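Local atomic coordinates of glucosamine-6-phosphate deaminase (Bacillus subtilis, PDB entry 2BKX), a protein that belongs to the glucosamine-6-phosphate isomerase/6-phosphogluconolactonase family of Rossmann-like alpha/beta enzymes and binds fructose-6-phosphate in its pocket. Residues Q59-V64 and S97-P102; K191-L196 and S227-L232. All coordinates share one frame; numbering follows the deposited sequence. Where two conformers were deposited one is given.

In the fold
Both contacts pair parallel strands of the same mixed sheet, and each closes its own beta-alpha-beta unit, but they hold different strands, their centres about 20 Å apart. Contact 2 is the buried one: 191-196 and 227-232 run alongside each other through four bridges, with aliphatic side chains on both faces and ordered waters where the strands begin. Contact 1 is shorter and only partly buried, and in it 97-102 contributes a two-residue strand beside 59-64. Polar side chains do more of the work there, with an arginine and a histidine each bonded to a threonine hydroxyl. Contact 2 lies nearer the centre of the chain, and its Leu195 side chain is about 7 Å from the fructose-6-phosphate.

Contact 1: Q59-V64 and S97-P102; sequences QNITTV and SRHFIP
The guanidinium of Arg98 meets Thr62 edge-on, with OG1 in its plane, while CE1 of Phe100 sits over one face, offset toward the rim. The Phe100 ring has the Arg98 carbonyl carbon over one of its own faces and receives Thr62 CG2 at its edge, 3.7 Å from CE1. The imidazole of His99, on the sheet face it shares with Thr63, has Thr63 OG1 and Ile61 CD1 at its edge. These groups dress the closing strand pair of a parallel beta-alpha-beta unit, in which helix 80-89 connects strand 62-69 to strand 99-100.

Arg98 NH2 and NE both donate hydrogen bonds to Thr62 OG1, at 2.9 Å and 3.0 Å, each bent to about 145° at the hydrogen. Bends at chi2 (-63°) and chi3 (-67°) fold the arginine chain back to deliver them. Between the backbones, Thr63 N donates to Arg98 O at 2.9 Å, and Thr63 O accepts from Phe100 N at 2.8 Å. On the side of the sheet that Val64 and Phe100 share, Val64 CG1 rests against Phe100 CB.

His99 is fixed from two sides of its ring, its NE2 bonding to Ser94 OG, and it stacks on Phe89 of the connecting helix. Its ND1 is 2.7 Å from Thr63 OG1, a hydrogen bond in which either atom could donate. Thr63 OG1 is also hydrogen-bonded to a water oxygen at 2.7 Å, and that water donates to Phe100 O.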
ATOM      1  N   GLN A  59      12.634  -4.539  15.655  1.00 13.90           N
ATOM      2  CA  GLN A  59      13.126  -3.490  16.542  1.00 15.45           C
ATOM      3  C   GLN A  59      13.734  -2.262  15.876  1.00 14.45           C
ATOM      4  O   GLN A  59      13.661  -1.156  16.411  1.00 15.12           O
ATOM      5  CB  GLN A  59      14.115  -4.072  17.582  1.00 15.87           C
ATOM      6  CG  GLN A  59      13.390  -4.848  18.635  1.00 22.37           C
ATOM      7  CD  GLN A  59      14.202  -5.212  19.847  1.00 23.47           C
ATOM      8  OE1 GLN A  59      15.330  -4.732  20.050  1.00 32.66           O
ATOM      9  NE2 GLN A  59      13.611  -6.053  20.693  1.00 30.35           N
ATOM     10  N   ASN A  60      14.353  -2.438  14.719  1.00 13.26           N
ATOM     11  CA  ASN A  60      15.029  -1.312  14.105  1.00 13.12           C
ATOM     12  C   ASN A  60      14.386  -0.825  12.816  1.00 12.18           C
ATOM     13  O   ASN A  60      14.950   0.064  12.153  1.00 12.94           O
ATOM     14  CB  ASN A  60      16.526  -1.595  13.946  1.00 14.17           C
ATOM     15  CG  ASN A  60      17.219  -1.590  15.291  1.00 16.71           C
ATOM     16  OD1 ASN A  60      17.431  -0.524  15.883  1.00 22.24           O
ATOM     17  ND2 ASN A  60      17.486  -2.762  15.814  1.00 20.12           N
ATOM     18  N   ILE A  61      13.198  -1.336  12.523  1.00 10.66           N
ATOM     19  CA  ILE A  61      12.517  -0.952  11.291  1.00 10.55           C
ATOM     20  C   ILE A  61      11.890   0.421  11.414  1.00  9.35           C
ATOM     21  O   ILE A  61      11.575   0.892  12.512  1.00 10.22           O
ATOM     22  CB  ILE A  61      11.445  -1.977  10.798  1.00 11.83           C
ATOM     23  CG1 ILE A  61      10.136  -1.948  11.610  1.00 13.86           C
ATOM     24  CG2 ILE A  61      12.040  -3.378  10.663  1.00 13.30           C
ATOM     25  CD1 ILE A  61       8.976  -2.660  10.919  1.00 15.47           C
ATOM     26  N   THR A  62      11.775   1.062  10.267  1.00  7.85           N
ATOM     27  CA  THR A  62      10.963   2.263  10.089  1.00  7.26           C
ATOM     28  C   THR A  62       9.913   1.946   9.054  1.00  6.26           C
ATOM     29  O   THR A  62      10.201   1.220   8.123  1.00  7.49           O
ATOM     30  CB  THR A  62      11.840   3.442   9.593  1.00  7.78           C
ATOM     31  OG1 THR A  62      12.851   3.702  10.586  1.00 10.67           O
ATOM     32  CG2 THR A  62      11.032   4.672   9.324  1.00 10.28           C
ATOM     33  N   THR A  63       8.706   2.506   9.204  1.00  6.36           N
ATOM     34  CA  THR A  63       7.687   2.330   8.161  1.00  6.58           C
ATOM     35  C   THR A  63       7.062   3.636   7.736  1.00  5.87           C
ATOM     36  O   THR A  63       6.936   4.579   8.546  1.00  5.61           O
ATOM     37  CB  THR A  63       6.590   1.342   8.613  1.00  8.10           C
ATOM     38  OG1 THR A  63       5.793   1.892   9.662  1.00  6.63           O
ATOM     39  CG2 THR A  63       7.192   0.047   9.113  1.00  8.57           C
ATOM     40  N   VAL A  64       6.649   3.667   6.458  1.00  6.19           N
ATOM     41  CA  VAL A  64       5.877   4.781   5.908  1.00  6.28           C
ATOM     42  C   VAL A  64       4.673   4.166   5.188  1.00  5.33           C
ATOM     43  O   VAL A  64       4.807   3.192   4.433  1.00  7.54           O
ATOM     44  CB  VAL A  64       6.684   5.697   4.959  1.00  7.45           C
ATOM     45  CG1 VAL A  64       7.744   6.414   5.754  1.00 10.24           C
ATOM     46  CG2 VAL A  64       7.340   4.942   3.845  1.00 10.40           C
ATOM     47  N   SER A  97       7.531   5.201  17.512  1.00  7.58           N
ATOM     48  CA  SER A  97       7.741   6.511  16.911  1.00  7.84           C
ATOM     49  C   SER A  97       8.338   6.450  15.514  1.00  7.76           C
ATOM     50  O   SER A  97       8.440   7.472  14.854  1.00  8.21           O
ATOM     51  CB  SER A  97       8.600   7.373  17.818  1.00  8.73           C
ATOM     52  OG  SER A  97       9.874   6.801  17.961  1.00  9.34           O
ATOM     53  N   ARG A  98       8.715   5.255  15.069  1.00  5.74           N
ATOM     54  CA  ARG A  98       9.283   5.081  13.737  1.00  6.70           C
ATOM     55  C   ARG A  98       8.265   4.560  12.726  1.00  6.03           C
ATOM     56  O   ARG A  98       8.651   4.138  11.647  1.00  7.08           O
ATOM     57  CB  ARG A  98      10.533   4.215  13.780  1.00  7.48           C
ATOM     58  CG  ARG A  98      11.684   4.898  14.555  1.00 10.68           C
ATOM     59  CD  ARG A  98      12.177   6.183  13.917  1.00 12.43           C
ATOM     60  NE  ARG A  98      12.830   5.889  12.638  1.00 12.56           N
ATOM     61  CZ  ARG A  98      13.512   6.760  11.892  1.00 13.52           C
ATOM     62  NH1 ARG A  98      13.639   8.032  12.244  1.00 17.38           N
ATOM     63  NH2 ARG A  98      14.093   6.330  10.800  1.00 14.65           N
ATOM     64  N   HIS A  99       6.976   4.651  13.058  1.00  5.66           N
ATOM     65  CA  HIS A  99       5.898   4.316  12.126  1.00  5.85           C
ATOM     66  C   HIS A  99       5.271   5.645  11.720  1.00  6.29           C
ATOM     67  O   HIS A  99       4.754   6.361  12.577  1.00  7.30           O
ATOM     68  CB  HIS A  99       4.828   3.448  12.789  1.00  6.22           C
ATOM     69  CG  HIS A  99       5.307   2.080  13.188  1.00  7.06           C
ATOM     70  ND1 HIS A  99       5.897   1.221  12.278  1.00  7.93           N
ATOM     71  CD2 HIS A  99       5.269   1.408  14.374  1.00  9.69           C
ATOM     72  CE1 HIS A  99       6.232   0.097  12.899  1.00  9.27           C
ATOM     73  NE2 HIS A  99       5.888   0.196  14.179  1.00  9.37           N
ATOM     74  N   PHE A 100       5.304   5.947  10.426  1.00  5.33           N
ATOM     75  CA  PHE A 100       4.830   7.189   9.887  1.00  5.51           C
ATOM     76  C   PHE A 100       3.659   6.962   8.931  1.00  5.67           C
ATOM     77  O   PHE A 100       3.663   6.044   8.100  1.00  5.58           O
ATOM     78  CB  PHE A 100       5.968   7.890   9.156  1.00  6.69           C
ATOM     79  CG  PHE A 100       7.163   8.163  10.052  1.00  5.89           C
ATOM     80  CD1 PHE A 100       8.340   7.466   9.900  1.00  7.91           C
ATOM     81  CD2 PHE A 100       7.071   9.067  11.083  1.00  8.76           C
ATOM     82  CE1 PHE A 100       9.412   7.717  10.732  1.00  9.05           C
ATOM     83  CE2 PHE A 100       8.143   9.323  11.894  1.00  9.86           C
ATOM     84  CZ  PHE A 100       9.306   8.661  11.728  1.00  7.15           C
ATOM     85  N   ILE A 101       2.641   7.810   9.081  1.00  6.62           N
ATOM     86  CA  ILE A 101       1.436   7.764   8.283  1.00  6.88           C
ATOM     87  C   ILE A 101       0.981   9.223   8.115  1.00  7.33           C
ATOM     88  O   ILE A 101       1.083   9.997   9.064  1.00  8.40           O
ATOM     89  CB  ILE A 101       0.349   6.930   9.000  1.00  7.19           C
ATOM     90  CG1 ILE A 101       0.848   5.515   9.394  1.00  7.92           C
ATOM     91  CG2 ILE A 101      -0.916   6.872   8.184  1.00  8.07           C
ATOM     92  CD1 ILE A 101      -0.115   4.708  10.226  1.00  9.45           C
ATOM     93  N   PRO A 102       0.479   9.611   6.934  1.00  7.07           N
ATOM     94  CA  PRO A 102       0.059  11.029   6.810  1.00  8.39           C
ATOM     95  C   PRO A 102      -1.043  11.380   7.786  1.00  8.15           C
ATOM     96  O   PRO A 102      -1.900  10.547   8.060  1.00  7.88           O
ATOM     97  CB  PRO A 102      -0.436  11.108   5.370  1.00  8.52           C
ATOM     98  CG  PRO A 102       0.228   9.987   4.700  1.00  8.31           C
ATOM     99  CD  PRO A 102       0.321   8.883   5.674  1.00  8.26           C
TER
HETATM  100  O   HOH W   1       3.787   3.324   8.652  1.00  7.67           O

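Contact 2: K191-L196 and S227-L232; sequences KRILLL and SDVTVL
Strands 193-197 and 229-234, joined through helix 203-211, form a parallel beta-alpha-beta unit in this Rossmann-like sheet, and the contact is their side-by-side pairing. The short segments run in the same direction, 17° from parallel. Four backbone hydrogen bonds alternate between Ile193 and Leu195 on one side and Asp228, Thr230 and Leu232 on the other: Ile193 N donates to Asp228 O, Thr230 N to Ile193 O, Leu195 N to Thr230 O, and Leu232 N to Leu195 O.

On one face, Ile193 lies beside Val229 and Leu195 beside Val231. Leu195 and Val231 point the same way, with CD2 of the leucine 4.0 Å from CG1 of the valine. Strand 128-131 flanks the pair beyond Ile193 and Leu195, where Leu131 touches both. The other face carries Leu194, Leu196, Thr230 and Leu232, and its three leucines touch helix 9-26. There Leu196 and Leu232 lie alongside each other, CD2 to CD1 at 3.7 Å, while Leu194 slants across so that its CD1 reaches Leu232 CG.

Polar chemistry gathers where the strands begin. With CG opposite the backbone N, chi1 (-174°) sets Arg192 CG 3.6 Å from Asp228 OD2, and the extended chain beyond carries the guanidinium outward. Its charge lies near the carboxylate without a salt bridge: NE is 4.2 Å from Asp228 OD1, which stands well out of the guanidinium plane. Water does the bridging. The molecule that accepts from Arg192 NE at the guanidinium edge has its oxygen 2.8 Å from Asp228 OD1 and also lies beside Thr230 OG1. Another ties the backbone to the carboxylate, donating to Lys191 O at 2.7 Å and to Asp228 OD2 at 2.8 Å.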
ATOM      1  N   LYS A 191      13.223   1.129  -3.566  1.00  6.99           N
ATOM      2  CA  LYS A 191      14.193   0.201  -4.135  1.00  8.87           C
ATOM      3  C   LYS A 191      13.497  -1.037  -4.747  1.00  7.70           C
ATOM      4  O   LYS A 191      13.993  -1.629  -5.685  1.00  8.75           O
ATOM      5  CB  LYS A 191      15.174  -0.244  -3.046  1.00 10.59           C
ATOM      6  CG  LYS A 191      16.244   0.767  -2.683  1.00 17.78           C
ATOM      7  CD  LYS A 191      17.262   0.140  -1.668  1.00 19.12           C
ATOM      8  CE  LYS A 191      18.693   0.699  -1.785  1.00 22.76           C
ATOM      9  NZ  LYS A 191      19.548   0.272  -0.580  1.00 27.55           N
ATOM     10  N   ARG A 192      12.375  -1.436  -4.185  1.00  7.36           N
ATOM     11  CA  ARG A 192      11.728  -2.693  -4.535  1.00  6.74           C
ATOM     12  C   ARG A 192      10.235  -2.541  -4.318  1.00  6.47           C
ATOM     13  O   ARG A 192       9.836  -2.028  -3.271  1.00  7.86           O
ATOM     14  CB  ARG A 192      12.235  -3.835  -3.647  1.00  8.52           C
ATOM     15  CG  ARG A 192      11.744  -5.170  -4.033  1.00 10.22           C
ATOM     16  CD  ARG A 192      12.307  -6.277  -3.190  1.00 13.50           C
ATOM     17  NE  ARG A 192      11.799  -7.553  -3.703  1.00 15.56           N
ATOM     18  CZ  ARG A 192      12.122  -8.735  -3.216  1.00 16.41           C
ATOM     19  NH1 ARG A 192      12.920  -8.834  -2.177  1.00 18.75           N
ATOM     20  NH2 ARG A 192      11.621  -9.818  -3.778  1.00 18.33           N
ATOM     21  N   ILE A 193       9.439  -2.995  -5.289  1.00  5.25           N
ATOM     22  CA  ILE A 193       7.992  -2.911  -5.178  1.00  6.14           C
ATOM     23  C   ILE A 193       7.392  -4.305  -5.111  1.00  4.92           C
ATOM     24  O   ILE A 193       7.813  -5.186  -5.854  1.00  5.58           O
ATOM     25  CB  ILE A 193       7.395  -2.068  -6.327  1.00  7.55           C
ATOM     26  CG1 ILE A 193       7.838  -0.567  -6.109  1.00 10.52           C
ATOM     27  CG2 ILE A 193       5.861  -2.142  -6.364  1.00  7.37           C
ATOM     28  CD1 ILE A 193       7.589   0.355  -7.183  1.00 12.18           C
ATOM     29  N   LEU A 194       6.431  -4.484  -4.212  1.00  4.83           N
ATOM     30  CA  LEU A 194       5.699  -5.741  -4.064  1.00  4.72           C
ATOM     31  C   LEU A 194       4.205  -5.401  -4.172  1.00  4.62           C
ATOM     32  O   LEU A 194       3.647  -4.803  -3.255  1.00  5.40           O
ATOM     33  CB  LEU A 194       6.036  -6.392  -2.714  1.00  5.32           C
ATOM     34  CG  LEU A 194       5.253  -7.660  -2.392  1.00  6.65           C
ATOM     35  CD1 LEU A 194       5.427  -8.697  -3.472  1.00  8.76           C
ATOM     36  CD2 LEU A 194       5.632  -8.203  -0.989  1.00  8.46           C
ATOM     37  N   LEU A 195       3.618  -5.743  -5.322  1.00  4.99           N
ATOM     38  CA  LEU A 195       2.219  -5.473  -5.631  1.00  4.62           C
ATOM     39  C   LEU A 195       1.426  -6.756  -5.405  1.00  4.17           C
ATOM     40  O   LEU A 195       1.721  -7.795  -5.987  1.00  5.25           O
ATOM     41  CB  LEU A 195       2.066  -4.945  -7.062  1.00  5.09           C
ATOM     42  CG  LEU A 195       0.649  -4.806  -7.590  1.00  5.52           C
ATOM     43  CD1 LEU A 195      -0.165  -3.827  -6.787  1.00  6.66           C
ATOM     44  CD2 LEU A 195       0.699  -4.392  -9.039  1.00  6.32           C
ATOM     45  N   LEU A 196       0.400  -6.658  -4.557  1.00  4.33           N
ATOM     46  CA  LEU A 196      -0.438  -7.784  -4.181  1.00  4.88           C
ATOM     47  C   LEU A 196      -1.830  -7.600  -4.804  1.00  4.25           C
ATOM     48  O   LEU A 196      -2.432  -6.555  -4.677  1.00  5.12           O
ATOM     49  CB  LEU A 196      -0.606  -7.827  -2.660  1.00  5.83           C
ATOM     50  CG  LEU A 196       0.682  -7.809  -1.853  1.00  7.12           C
ATOM     51  CD1 LEU A 196       0.411  -7.829  -0.352  1.00  7.78           C
ATOM     52  CD2 LEU A 196       1.590  -8.949  -2.272  1.00  6.65           C
ATOM     53  N   SER A 227      12.539  -1.040 -11.972  1.00  6.57           N
ATOM     54  CA  SER A 227      13.487  -2.126 -12.194  1.00  7.63           C
ATOM     55  C   SER A 227      13.341  -3.343 -11.311  1.00  6.70           C
ATOM     56  O   SER A 227      14.034  -4.347 -11.488  1.00  8.13           O
ATOM     57  CB  SER A 227      14.919  -1.585 -12.085  1.00  8.72           C
ATOM     58  OG  SER A 227      15.132  -0.460 -12.930  0.50 10.92           O
ATOM     59  N   ASP A 228      12.510  -3.247 -10.291  1.00  7.14           N
ATOM     60  CA  ASP A 228      12.374  -4.380  -9.339  1.00  6.90           C
ATOM     61  C   ASP A 228      10.957  -4.434  -8.765  1.00  6.70           C
ATOM     62  O   ASP A 228      10.698  -4.001  -7.639  1.00  6.83           O
ATOM     63  CB  ASP A 228      13.421  -4.310  -8.229  1.00  7.97           C
ATOM     64  CG  ASP A 228      13.468  -5.589  -7.381  1.00  8.67           C
ATOM     65  OD1 ASP A 228      12.653  -6.478  -7.620  1.00 10.22           O
ATOM     66  OD2 ASP A 228      14.347  -5.693  -6.482  1.00 13.06           O
ATOM     67  N   VAL A 229      10.049  -4.950  -9.580  1.00  6.91           N
ATOM     68  CA  VAL A 229       8.645  -5.087  -9.229  1.00  7.39           C
ATOM     69  C   VAL A 229       8.266  -6.549  -9.228  1.00  6.19           C
ATOM     70  O   VAL A 229       8.462  -7.247 -10.225  1.00  6.77           O
ATOM     71  CB  VAL A 229       7.733  -4.350 -10.231  1.00  7.97           C
ATOM     72  CG1 VAL A 229       6.272  -4.496  -9.855  1.00  8.13           C
ATOM     73  CG2 VAL A 229       8.101  -2.892 -10.310  1.00  9.48           C
ATOM     74  N   THR A 230       7.673  -7.013  -8.125  1.00  5.94           N
ATOM     75  CA  THR A 230       7.121  -8.348  -8.043  1.00  6.35           C
ATOM     76  C   THR A 230       5.622  -8.172  -7.864  1.00  6.02           C
ATOM     77  O   THR A 230       5.177  -7.411  -7.026  1.00  7.11           O
ATOM     78  CB  THR A 230       7.715  -9.097  -6.874  1.00  7.88           C
ATOM     79  OG1 THR A 230       9.115  -9.222  -7.073  1.00 10.09           O
ATOM     80  CG2 THR A 230       7.106 -10.483  -6.651  1.00  9.81           C
ATOM     81  N   VAL A 231       4.846  -8.929  -8.631  1.00  5.29           N
ATOM     82  CA  VAL A 231       3.385  -8.866  -8.590  1.00  5.41           C
ATOM     83  C   VAL A 231       2.870 -10.252  -8.244  1.00  5.90           C
ATOM     84  O   VAL A 231       3.102 -11.210  -9.004  1.00  7.10           O
ATOM     85  CB  VAL A 231       2.764  -8.405  -9.939  1.00  5.53           C
ATOM     86  CG1 VAL A 231       1.281  -8.242  -9.776  1.00  7.15           C
ATOM     87  CG2 VAL A 231       3.426  -7.157 -10.484  1.00  7.31           C
ATOM     88  N   LEU A 232       2.166 -10.353  -7.115  1.00  5.78           N
ATOM     89  CA  LEU A 232       1.586 -11.610  -6.677  1.00  5.56           C
ATOM     90  C   LEU A 232       0.109 -11.561  -6.985  1.00  6.01           C
ATOM     91  O   LEU A 232      -0.571 -10.619  -6.565  1.00  6.99           O
ATOM     92  CB  LEU A 232       1.830 -11.856  -5.195  1.00  6.30           C
ATOM     93  CG  LEU A 232       3.272 -11.831  -4.724  1.00  8.20           C
ATOM     94  CD1 LEU A 232       3.284 -12.108  -3.215  1.00  9.58           C
ATOM     95  CD2 LEU A 232       4.168 -12.768  -5.467  1.00  9.30           C
TER
HETATM   96  O   HOH W   2      15.949  -3.526  -5.829  1.00 14.63           O
HETATM   97  O   HOH W   3      10.257  -6.882  -6.235  1.00 11.00           O
HETATM   98  O   HOH W   4      10.861 -11.053  -6.206  1.00 23.66           O